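Local structure of glutathione S-transferase (Sphingomonas paucimobilis, 1F2E) at residues A[103-108]-A[156-161]; A[14-19]-A[189-194]; A[135-140]-A[174-179]. The protein probably conjugates glutathione to electrophilic substrates, as a dimeric member of the glutathione S-transferase superfamily that binds glutathione in each subunit. All coordinates share one frame; numbering follows the deposited sequence.

Interaction 1. Residues A[103-108]-A[156-161]; sequences SEFHKA and IYLYVM. With GSH (glutathione), chain F; GSH (glutathione), chain E.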
loop_
_atom_site.group_PDB
_atom_site.type_symbol
_atom_site.label_atom_id
_atom_site.label_comp_id
_atom_site.label_asym_id
_atom_site.label_seq_id
_atom_site.Cartn_x
_atom_site.Cartn_y
_atom_site.Cartn_z
ATOM N N SER A 103 -3.659 -0.680 -1.377
ATOM C CA SER A 103 -3.705 0.474 -2.271
ATOM C C SER A 103 -4.775 0.460 -3.355
ATOM O O SER A 103 -5.258 1.521 -3.752
ATOM C CB SER A 103 -2.341 0.668 -2.932
ATOM O OG SER A 103 -1.358 0.925 -1.943
ATOM N N GLU A 104 -5.144 -0.724 -3.840
ATOM C CA GLU A 104 -6.156 -0.819 -4.894
ATOM C C GLU A 104 -7.522 -1.322 -4.412
ATOM O O GLU A 104 -8.522 -0.598 -4.454
ATOM C CB GLU A 104 -5.657 -1.736 -6.016
ATOM C CG GLU A 104 -4.262 -1.392 -6.538
ATOM C CD GLU A 104 -4.206 -0.067 -7.287
ATOM O OE1 GLU A 104 -3.097 0.348 -7.677
ATOM O OE2 GLU A 104 -5.266 0.558 -7.494
ATOM N N PHE A 105 -7.565 -2.564 -3.947
ATOM C CA PHE A 105 -8.825 -3.140 -3.509
ATOM C C PHE A 105 -9.512 -2.378 -2.378
ATOM O O PHE A 105 -10.664 -1.958 -2.519
ATOM C CB PHE A 105 -8.620 -4.599 -3.110
ATOM C CG PHE A 105 -9.887 -5.397 -3.070
ATOM C CD1 PHE A 105 -10.887 -5.186 -4.019
ATOM C CD2 PHE A 105 -10.077 -6.378 -2.107
ATOM C CE1 PHE A 105 -12.058 -5.943 -4.004
ATOM C CE2 PHE A 105 -11.241 -7.139 -2.087
ATOM C CZ PHE A 105 -12.233 -6.920 -3.037
ATOM N N HIS A 106 -8.816 -2.205 -1.257
ATOM C CA HIS A 106 -9.383 -1.506 -0.107
ATOM C C HIS A 106 -9.859 -0.108 -0.491
ATOM O O HIS A 106 -10.945 0.322 -0.092
ATOM C CB HIS A 106 -8.339 -1.421 1.017
ATOM C CG HIS A 106 -8.847 -0.802 2.283
ATOM N ND1 HIS A 106 -8.101 -0.773 3.445
ATOM C CD2 HIS A 106 -10.007 -0.161 2.567
ATOM C CE1 HIS A 106 -8.778 -0.138 4.386
ATOM N NE2 HIS A 106 -9.937 0.244 3.879
ATOM N N LYS A 107 -9.056 0.592 -1.282
ATOM C CA LYS A 107 -9.402 1.946 -1.689
ATOM C C LYS A 107 -10.611 2.052 -2.606
ATOM O O LYS A 107 -11.290 3.080 -2.615
ATOM C CB LYS A 107 -8.181 2.626 -2.312
ATOM C CG LYS A 107 -7.119 2.945 -1.265
ATOM C CD LYS A 107 -7.754 3.733 -0.111
ATOM C CE LYS A 107 -6.767 4.052 1.004
ATOM N NZ LYS A 107 -7.370 4.961 2.027
ATOM N N ALA A 108 -10.898 0.991 -3.355
ATOM C CA ALA A 108 -12.047 0.992 -4.258
ATOM C C ALA A 108 -13.372 1.079 -3.496
ATOM O O ALA A 108 -14.382 1.520 -4.050
ATOM C CB ALA A 108 -12.030 -0.262 -5.128
ATOM N N ILE A 156 -5.745 -13.365 5.218
ATOM C CA ILE A 156 -6.546 -12.754 6.271
ATOM C C ILE A 156 -6.994 -11.367 5.814
ATOM O O ILE A 156 -8.159 -10.996 5.961
ATOM C CB ILE A 156 -5.739 -12.608 7.575
ATOM C CG1 ILE A 156 -5.253 -13.985 8.039
ATOM C CG2 ILE A 156 -6.591 -11.941 8.641
ATOM C CD1 ILE A 156 -4.428 -13.959 9.311
ATOM N N TYR A 157 -6.053 -10.614 5.253
ATOM C CA TYR A 157 -6.305 -9.263 4.751
ATOM C C TYR A 157 -7.397 -9.296 3.664
ATOM O O TYR A 157 -8.371 -8.527 3.717
ATOM C CB TYR A 157 -4.993 -8.699 4.201
ATOM C CG TYR A 157 -4.913 -7.194 4.007
ATOM C CD1 TYR A 157 -5.800 -6.325 4.640
ATOM C CD2 TYR A 157 -3.902 -6.645 3.220
ATOM C CE1 TYR A 157 -5.678 -4.941 4.496
ATOM C CE2 TYR A 157 -3.769 -5.274 3.063
ATOM C CZ TYR A 157 -4.652 -4.426 3.695
ATOM O OH TYR A 157 -4.506 -3.073 3.506
ATOM N N LEU A 158 -7.258 -10.195 2.694
ATOM C CA LEU A 158 -8.263 -10.292 1.626
ATOM C C LEU A 158 -9.617 -10.769 2.163
ATOM O O LEU A 158 -10.667 -10.230 1.809
ATOM C CB LEU A 158 -7.788 -11.246 0.516
ATOM C CG LEU A 158 -8.771 -11.584 -0.617
ATOM C CD1 LEU A 158 -9.297 -10.292 -1.293
ATOM C CD2 LEU A 158 -8.063 -12.486 -1.636
ATOM N N TYR A 159 -9.585 -11.788 3.013
ATOM C CA TYR A 159 -10.801 -12.341 3.594
ATOM C C TYR A 159 -11.649 -11.241 4.231
ATOM O O TYR A 159 -12.848 -11.160 4.002
ATOM C CB TYR A 159 -10.444 -13.377 4.653
ATOM C CG TYR A 159 -11.617 -13.774 5.497
ATOM C CD1 TYR A 159 -12.576 -14.658 5.018
ATOM C CD2 TYR A 159 -11.787 -13.238 6.767
ATOM C CE1 TYR A 159 -13.683 -14.999 5.787
ATOM C CE2 TYR A 159 -12.889 -13.573 7.545
ATOM C CZ TYR A 159 -13.832 -14.452 7.048
ATOM O OH TYR A 159 -14.931 -14.765 7.811
ATOM N N VAL A 160 -11.019 -10.398 5.040
ATOM C CA VAL A 160 -11.736 -9.305 5.686
ATOM C C VAL A 160 -12.431 -8.390 4.665
ATOM O O VAL A 160 -13.578 -7.986 4.855
ATOM C CB VAL A 160 -10.778 -8.460 6.541
ATOM C CG1 VAL A 160 -11.479 -7.191 7.017
ATOM C CG2 VAL A 160 -10.302 -9.279 7.731
ATOM N N MET A 161 -11.733 -8.078 3.579
ATOM C CA MET A 161 -12.281 -7.206 2.550
ATOM C C MET A 161 -13.403 -7.885 1.781
ATOM O O MET A 161 -14.315 -7.226 1.290
ATOM C CB MET A 161 -11.167 -6.764 1.596
ATOM C CG MET A 161 -10.110 -5.884 2.271
ATOM S SD MET A 161 -8.926 -5.128 1.117
ATOM C CE MET A 161 -7.678 -4.634 2.223
HETATM N N1 GSH F . -0.587 0.471 -6.278
HETATM C CA1 GSH F . 0.297 0.415 -7.445
HETATM C C1 GSH F . 1.799 0.614 -7.048
HETATM O O11 GSH F . 2.667 0.559 -7.976
HETATM O O12 GSH F . 2.087 0.816 -5.831
HETATM C CB1 GSH F . -0.201 1.526 -8.402
HETATM C CG1 GSH F . 0.389 1.597 -9.820
HETATM C CD1 GSH F . -0.222 2.739 -10.629
HETATM O OE1 GSH F . -1.190 3.388 -10.214
HETATM N N2 GSH F . 0.359 2.974 -11.809
HETATM C CA2 GSH F . -0.073 4.009 -12.744
HETATM C C2 GSH F . -0.438 3.378 -14.063
HETATM O O2 GSH F . 0.368 2.635 -14.629
HETATM C CB2 GSH F . 1.043 5.022 -13.001
HETATM S SG2 GSH F . 1.673 5.889 -11.560
HETATM N N3 GSH F . -1.645 3.660 -14.554
HETATM C CA3 GSH F . -2.101 3.090 -15.826
HETATM C C3 GSH F . -2.770 4.119 -16.688
HETATM O O31 GSH F . -3.299 3.704 -17.761
HETATM O O32 GSH F . -2.761 5.326 -16.297
HETATM N N1 GSH E . -4.012 2.706 4.261
HETATM C CA1 GSH E . -4.367 2.453 5.657
HETATM C C1 GSH E . -3.960 1.012 6.113
HETATM O O11 GSH E . -3.415 0.239 5.274
HETATM O O12 GSH E . -4.191 0.688 7.318
HETATM C CB1 GSH E . -5.890 2.696 5.748
HETATM C CG1 GSH E . -6.578 2.633 7.128
HETATM C CD1 GSH E . -8.074 2.923 7.022
HETATM O OE1 GSH E . -8.619 3.097 5.928
HETATM N N2 GSH E . -8.739 2.987 8.188
HETATM C CA2 GSH E . -10.178 3.269 8.314
HETATM C C2 GSH E . -10.400 4.321 9.373
HETATM O O2 GSH E . -9.905 4.175 10.497
HETATM C CB2 GSH E . -10.971 2.025 8.731
HETATM S SG2 GSH E . -10.963 0.649 7.585
HETATM N N3 GSH E . -11.131 5.383 9.027
HETATM C CA3 GSH E . -11.394 6.469 9.976
HETATM C C3 GSH E . -12.853 6.786 10.062
HETATM O O31 GSH E . -13.665 6.000 9.497
HETATM O O32 GSH E . -13.174 7.825 10.703
HETATM O O HOH W 1 -5.931 -1.514 4.681
#
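At the core of the all-helical C-terminal domain of the glutathione S-transferase fold, F105 and H106 of helix 89-113 pack against M161, L158 and Y157 of helix 153-161, and the same pair of helices lines one side of the glutathione pocket. The axes of the two short segments run nearly parallel, 21° apart, and come no closer than 10.9 Å, so side chains rather than backbones bridge the gap. M161 does most of this work. Its CG stands beside the backbone N (chi1 -65°) and the chain is extended beyond it, which carries the thioether between the two aromatic residues. M161 SD lies 3.6 Å from F105 CD2 and 4.8 Å from the centroid of the F105 ring. At 61° off the ring normal this Met-aromatic contact is oblique. Farther along, CE of M161 comes to 3.5 Å from H106 CB, with the two side chains crossing at about a right angle. L158 adds its CD1 methyl at 3.8 Å from F105 CE2, while L133 and L136 of helix 119-141 also touch F105.

The polar side faces the ligands. H106, whose side chain also touches that of C10, and Y157 belong to the pocket of glutathione E, which is additionally held by V52, E65 and N66. E104 serves the other glutathione: its OE1 accepts a 2.9 Å hydrogen bond from N1 of glutathione F, which occupies the second subunit, and its OE2 forms a salt bridge to K107 of that subunit. A water in the planes of both the H106 and Y157 rings donates to O11 of glutathione E and sits 2.6 Å from H106 ND1, but its 2.4 Å separation from Y157 OH is too short for its position to be fully trusted.

Interaction 2. Residues A[14-19]-A[189-194]; sequences PHIALR and PAVGAA
A194 is the knob of this contact, which joins helix 12-21 of the thioredoxin-like N-terminal domain to helix 189-198 late in the chain: its CB methyl enters a hollow formed by H15, I16 and the aliphatic part of R19. A194 CB sits over the centre of the H15 imidazole, 4.0 Å from its centroid and 4° off the ring normal, a clear CH-pi contact. I16 flanks it, its CG1 lying 3.7 Å from A194 CB, while I16 CG2 meets V191 CG2 at 3.8 Å. One turn on, R19 lies lengthwise against the other helix. R19 CB rests 3.8 Å from A190 CB, and the chain, extended from CG to NE, runs on until NE is 3.6 Å from A194 CA. There A193 O stands over one face of the guanidinium, and R19 NH2 gives H15 NE2 a weak bond of 3.4 Å. H15 ND1 is hydrogen-bonded to E198, which helps fix the ring beneath the methyl. Cutting R19 back to an alanine would keep CB on A190 but is likely to leave a gap beside A193 and A194 and take from H15 NE2 its weak donor. The small residues on 189-194 fit the close axis approach of 8.4 Å at a 128° angle. Around the contact, H15 touches L3 and I5 of strand 2-5, I16 leans on I156 and V160 of helix 153-161, and V191 on Y159 of that helix.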
loop_
_atom_site.group_PDB
_atom_site.type_symbol
_atom_site.label_atom_id
_atom_site.label_comp_id
_atom_site.label_asym_id
_atom_site.label_seq_id
_atom_site.Cartn_x
_atom_site.Cartn_y
_atom_site.Cartn_z
ATOM N N PRO A 14 -5.552 -7.293 11.261
ATOM C CA PRO A 14 -4.482 -7.441 12.263
ATOM C C PRO A 14 -5.009 -8.188 13.498
ATOM O O PRO A 14 -4.295 -8.959 14.136
ATOM C CB PRO A 14 -4.118 -5.999 12.616
ATOM C CG PRO A 14 -4.545 -5.218 11.434
ATOM C CD PRO A 14 -5.823 -5.870 10.995
ATOM N N HIS A 15 -6.271 -7.937 13.829
ATOM C CA HIS A 15 -6.894 -8.574 14.983
ATOM C C HIS A 15 -6.867 -10.093 14.825
ATOM O O HIS A 15 -6.440 -10.821 15.726
ATOM C CB HIS A 15 -8.334 -8.080 15.136
ATOM C CG HIS A 15 -8.995 -8.541 16.396
ATOM N ND1 HIS A 15 -10.284 -8.186 16.731
ATOM C CD2 HIS A 15 -8.545 -9.325 17.406
ATOM C CE1 HIS A 15 -10.600 -8.734 17.891
ATOM N NE2 HIS A 15 -9.562 -9.429 18.321
ATOM N N ILE A 16 -7.318 -10.570 13.671
ATOM C CA ILE A 16 -7.310 -12.001 13.409
ATOM C C ILE A 16 -5.863 -12.516 13.422
ATOM O O ILE A 16 -5.580 -13.581 13.978
ATOM C CB ILE A 16 -7.959 -12.305 12.045
ATOM C CG1 ILE A 16 -9.429 -11.888 12.076
ATOM C CG2 ILE A 16 -7.799 -13.770 11.708
ATOM C CD1 ILE A 16 -10.128 -11.941 10.726
ATOM N N ALA A 17 -4.951 -11.746 12.822
ATOM C CA ALA A 17 -3.534 -12.124 12.750
ATOM C C ALA A 17 -2.898 -12.343 14.115
ATOM O O ALA A 17 -2.128 -13.289 14.305
ATOM C CB ALA A 17 -2.728 -11.059 11.969
ATOM N N LEU A 18 -3.199 -11.461 15.062
ATOM C CA LEU A 18 -2.650 -11.588 16.406
ATOM C C LEU A 18 -3.178 -12.872 17.061
ATOM O O LEU A 18 -2.460 -13.545 17.801
ATOM C CB LEU A 18 -3.019 -10.354 17.242
ATOM C CG LEU A 18 -2.116 -9.138 17.011
ATOM C CD1 LEU A 18 -2.744 -7.890 17.596
ATOM C CD2 LEU A 18 -0.749 -9.396 17.649
ATOM N N ARG A 19 -4.427 -13.220 16.784
ATOM C CA ARG A 19 -4.981 -14.443 17.355
ATOM C C ARG A 19 -4.355 -15.669 16.672
ATOM O O ARG A 19 -4.102 -16.679 17.320
ATOM C CB ARG A 19 -6.508 -14.445 17.230
ATOM C CG ARG A 19 -7.175 -13.426 18.155
ATOM C CD ARG A 19 -8.672 -13.280 17.895
ATOM N NE ARG A 19 -9.274 -12.302 18.800
ATOM C CZ ARG A 19 -9.584 -12.551 20.069
ATOM N NH1 ARG A 19 -9.361 -13.753 20.592
ATOM N NH2 ARG A 19 -10.092 -11.594 20.826
ATOM N N PRO A 189 -10.476 -21.010 13.894
ATOM C CA PRO A 189 -10.763 -20.593 15.276
ATOM C C PRO A 189 -10.383 -19.144 15.569
ATOM O O PRO A 189 -11.096 -18.439 16.283
ATOM C CB PRO A 189 -9.974 -21.599 16.118
ATOM C CG PRO A 189 -8.848 -22.007 15.200
ATOM C CD PRO A 189 -9.546 -22.151 13.870
ATOM N N ALA A 190 -9.271 -18.691 15.005
ATOM C CA ALA A 190 -8.831 -17.321 15.228
ATOM C C ALA A 190 -9.811 -16.320 14.601
ATOM O O ALA A 190 -10.074 -15.265 15.166
ATOM C CB ALA A 190 -7.424 -17.121 14.646
ATOM N N VAL A 191 -10.344 -16.663 13.431
ATOM C CA VAL A 191 -11.282 -15.792 12.733
ATOM C C VAL A 191 -12.558 -15.620 13.532
ATOM O O VAL A 191 -12.966 -14.495 13.826
ATOM C CB VAL A 191 -11.634 -16.348 11.333
ATOM C CG1 VAL A 191 -12.748 -15.524 10.707
ATOM C CG2 VAL A 191 -10.395 -16.306 10.435
ATOM N N GLY A 192 -13.176 -16.739 13.897
ATOM C CA GLY A 192 -14.397 -16.680 14.663
ATOM C C GLY A 192 -14.214 -16.061 16.037
ATOM O O GLY A 192 -15.128 -15.424 16.557
ATOM N N ALA A 193 -13.043 -16.243 16.639
ATOM C CA ALA A 193 -12.816 -15.683 17.962
ATOM C C ALA A 193 -12.770 -14.168 17.837
ATOM O O ALA A 193 -13.281 -13.454 18.698
ATOM C CB ALA A 193 -11.511 -16.220 18.559
ATOM N N ALA A 194 -12.162 -13.679 16.756
ATOM C CA ALA A 194 -12.079 -12.237 16.527
ATOM C C ALA A 194 -13.476 -11.678 16.283
ATOM O O ALA A 194 -13.811 -10.604 16.780
ATOM C CB ALA A 194 -11.181 -11.931 15.335
#

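Interaction 3. Residues A[135-140]-A[174-179]; sequences ALDKEL and AYPALG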
loop_
_atom_site.group_PDB
_atom_site.type_symbol
_atom_site.label_atom_id
_atom_site.label_comp_id
_atom_site.label_asym_id
_atom_site.label_seq_id
_atom_site.Cartn_x
_atom_site.Cartn_y
_atom_site.Cartn_z
ATOM N N ALA A 135 -11.589 -10.154 -11.137
ATOM C CA ALA A 135 -10.185 -10.530 -11.341
ATOM C C ALA A 135 -9.709 -11.438 -10.218
ATOM O O ALA A 135 -9.044 -12.444 -10.464
ATOM C CB ALA A 135 -9.298 -9.284 -11.414
ATOM N N LEU A 136 -10.051 -11.081 -8.985
ATOM C CA LEU A 136 -9.661 -11.887 -7.835
ATOM C C LEU A 136 -10.271 -13.288 -7.902
ATOM O O LEU A 136 -9.610 -14.274 -7.571
ATOM C CB LEU A 136 -10.094 -11.199 -6.532
ATOM C CG LEU A 136 -9.333 -9.910 -6.187
ATOM C CD1 LEU A 136 -10.044 -9.163 -5.073
ATOM C CD2 LEU A 136 -7.893 -10.255 -5.774
ATOM N N ASP A 137 -11.526 -13.376 -8.335
ATOM C CA ASP A 137 -12.210 -14.665 -8.419
ATOM C C ASP A 137 -11.508 -15.596 -9.407
ATOM O O ASP A 137 -11.250 -16.766 -9.107
ATOM C CB ASP A 137 -13.679 -14.457 -8.818
ATOM C CG ASP A 137 -14.465 -15.759 -8.870
ATOM O OD1 ASP A 137 -14.775 -16.217 -9.991
ATOM O OD2 ASP A 137 -14.775 -16.331 -7.797
ATOM N N LYS A 138 -11.212 -15.057 -10.582
ATOM C CA LYS A 138 -10.517 -15.769 -11.647
ATOM C C LYS A 138 -9.156 -16.221 -11.116
ATOM O O LYS A 138 -8.705 -17.338 -11.369
ATOM C CB LYS A 138 -10.328 -14.817 -12.834
ATOM C CG LYS A 138 -9.574 -15.379 -14.022
ATOM C CD LYS A 138 -9.394 -14.281 -15.073
ATOM C CE LYS A 138 -8.687 -14.788 -16.322
ATOM N NZ LYS A 138 -8.481 -13.697 -17.318
ATOM N N GLU A 139 -8.519 -15.336 -10.362
ATOM C CA GLU A 139 -7.213 -15.603 -9.786
ATOM C C GLU A 139 -7.247 -16.699 -8.719
ATOM O O GLU A 139 -6.422 -17.612 -8.732
ATOM C CB GLU A 139 -6.651 -14.307 -9.192
ATOM C CG GLU A 139 -5.161 -14.299 -9.004
ATOM C CD GLU A 139 -4.647 -12.967 -8.486
ATOM O OE1 GLU A 139 -4.990 -11.925 -9.080
ATOM O OE2 GLU A 139 -3.896 -12.959 -7.490
ATOM N N LEU A 140 -8.201 -16.622 -7.796
ATOM C CA LEU A 140 -8.270 -17.625 -6.738
ATOM C C LEU A 140 -8.962 -18.918 -7.141
ATOM O O LEU A 140 -9.023 -19.863 -6.357
ATOM C CB LEU A 140 -8.925 -17.038 -5.488
ATOM C CG LEU A 140 -7.977 -16.172 -4.643
ATOM C CD1 LEU A 140 -8.748 -15.441 -3.555
ATOM C CD2 LEU A 140 -6.899 -17.062 -4.031
ATOM N N ALA A 174 -21.993 -14.026 -7.160
ATOM C CA ALA A 174 -21.437 -13.873 -8.491
ATOM C C ALA A 174 -19.990 -14.370 -8.548
ATOM O O ALA A 174 -19.495 -14.690 -9.616
ATOM C CB ALA A 174 -21.513 -12.403 -8.922
ATOM N N TYR A 175 -19.311 -14.449 -7.409
ATOM C CA TYR A 175 -17.915 -14.910 -7.398
ATOM C C TYR A 175 -17.758 -16.197 -6.582
ATOM O O TYR A 175 -17.339 -16.170 -5.426
ATOM C CB TYR A 175 -17.020 -13.797 -6.848
ATOM C CG TYR A 175 -17.402 -12.447 -7.417
ATOM C CD1 TYR A 175 -18.222 -11.575 -6.703
ATOM C CD2 TYR A 175 -17.036 -12.092 -8.711
ATOM C CE1 TYR A 175 -18.679 -10.378 -7.267
ATOM C CE2 TYR A 175 -17.484 -10.900 -9.289
ATOM C CZ TYR A 175 -18.309 -10.048 -8.561
ATOM O OH TYR A 175 -18.756 -8.873 -9.129
ATOM N N PRO A 176 -18.091 -17.348 -7.193
ATOM C CA PRO A 176 -18.022 -18.682 -6.584
ATOM C C PRO A 176 -16.679 -19.060 -5.959
ATOM O O PRO A 176 -16.647 -19.602 -4.854
ATOM C CB PRO A 176 -18.398 -19.611 -7.740
ATOM C CG PRO A 176 -19.260 -18.760 -8.605
ATOM C CD PRO A 176 -18.515 -17.450 -8.602
ATOM N N ALA A 177 -15.578 -18.786 -6.654
ATOM C CA ALA A 177 -14.258 -19.123 -6.119
ATOM C C ALA A 177 -13.968 -18.308 -4.856
ATOM O O ALA A 177 -13.416 -18.827 -3.884
ATOM C CB ALA A 177 -13.176 -18.872 -7.165
ATOM N N LEU A 178 -14.339 -17.032 -4.866
ATOM C CA LEU A 178 -14.127 -16.197 -3.685
ATOM C C LEU A 178 -15.008 -16.710 -2.542
ATOM O O LEU A 178 -14.564 -16.803 -1.398
ATOM C CB LEU A 178 -14.447 -14.733 -4.001
ATOM C CG LEU A 178 -13.569 -14.127 -5.105
ATOM C CD1 LEU A 178 -13.869 -12.649 -5.228
ATOM C CD2 LEU A 178 -12.086 -14.337 -4.773
ATOM N N GLY A 179 -16.245 -17.069 -2.860
ATOM C CA GLY A 179 -17.150 -17.581 -1.839
ATOM C C GLY A 179 -16.584 -18.814 -1.152
ATOM O O GLY A 179 -16.565 -18.893 0.079
#
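D137 OD2 accepts two backbone N-H groups from the first turn of helix 176-185. The bond from L178 N is 3.0 Å long with an angle of 150° and meets D137 OD2 nearly along its C-O axis; that from A177 N is shorter, 2.8 Å, but weak, its angle only 118°. With CG anti to the backbone N (chi1 -178°), the aspartate reaches across to the helix start, where Y175 holds the N-cap position. Carbon atoms also border the carboxylate: A177 CB and Y175 CB are 3.1 Å and 3.5 Å from D137 OD2. Farther out, L178 presses on the backbone of helix 119-141, its CG 3.6 Å from D137 CA. L178 CD2 meets L140 CD1 at 3.7 Å, the two side chains crossing at about a right angle, and L136 CB at 4.1 Å. L136 and L140 in turn touch L158 of helix 153-161, all within the C-terminal domain and away from the glutathione site. One oxygen thus engages two amides at a helix N terminus, which is likely to favour the ionised carboxylate, its negative charge facing the partly positive helix end, and ties that end to helix 119-141.

In the fold
Interaction 1 lies nearest the centre of the chain and touches both others. Its centre is 17 Å from that of interaction 2 and 14 Å from that of interaction 3. Helix 153-161 touches both, through I156, Y159 and V160 on one hand and L158 on the other. Interactions 2 and 3 do not touch: their centres are 23 Å apart, their nearest atoms about 12 Å. Along the chain, interaction 2 closes a long loop from helix 12-21 to helix 189-198, and interactions 1 and 3 are nested within it with alternating segments. Interaction 2 thus joins the thioredoxin-like N-terminal domain to a late helix; interactions 1 and 3 bind C-terminal-domain helices, and interaction 1 alone lines the glutathione pocket.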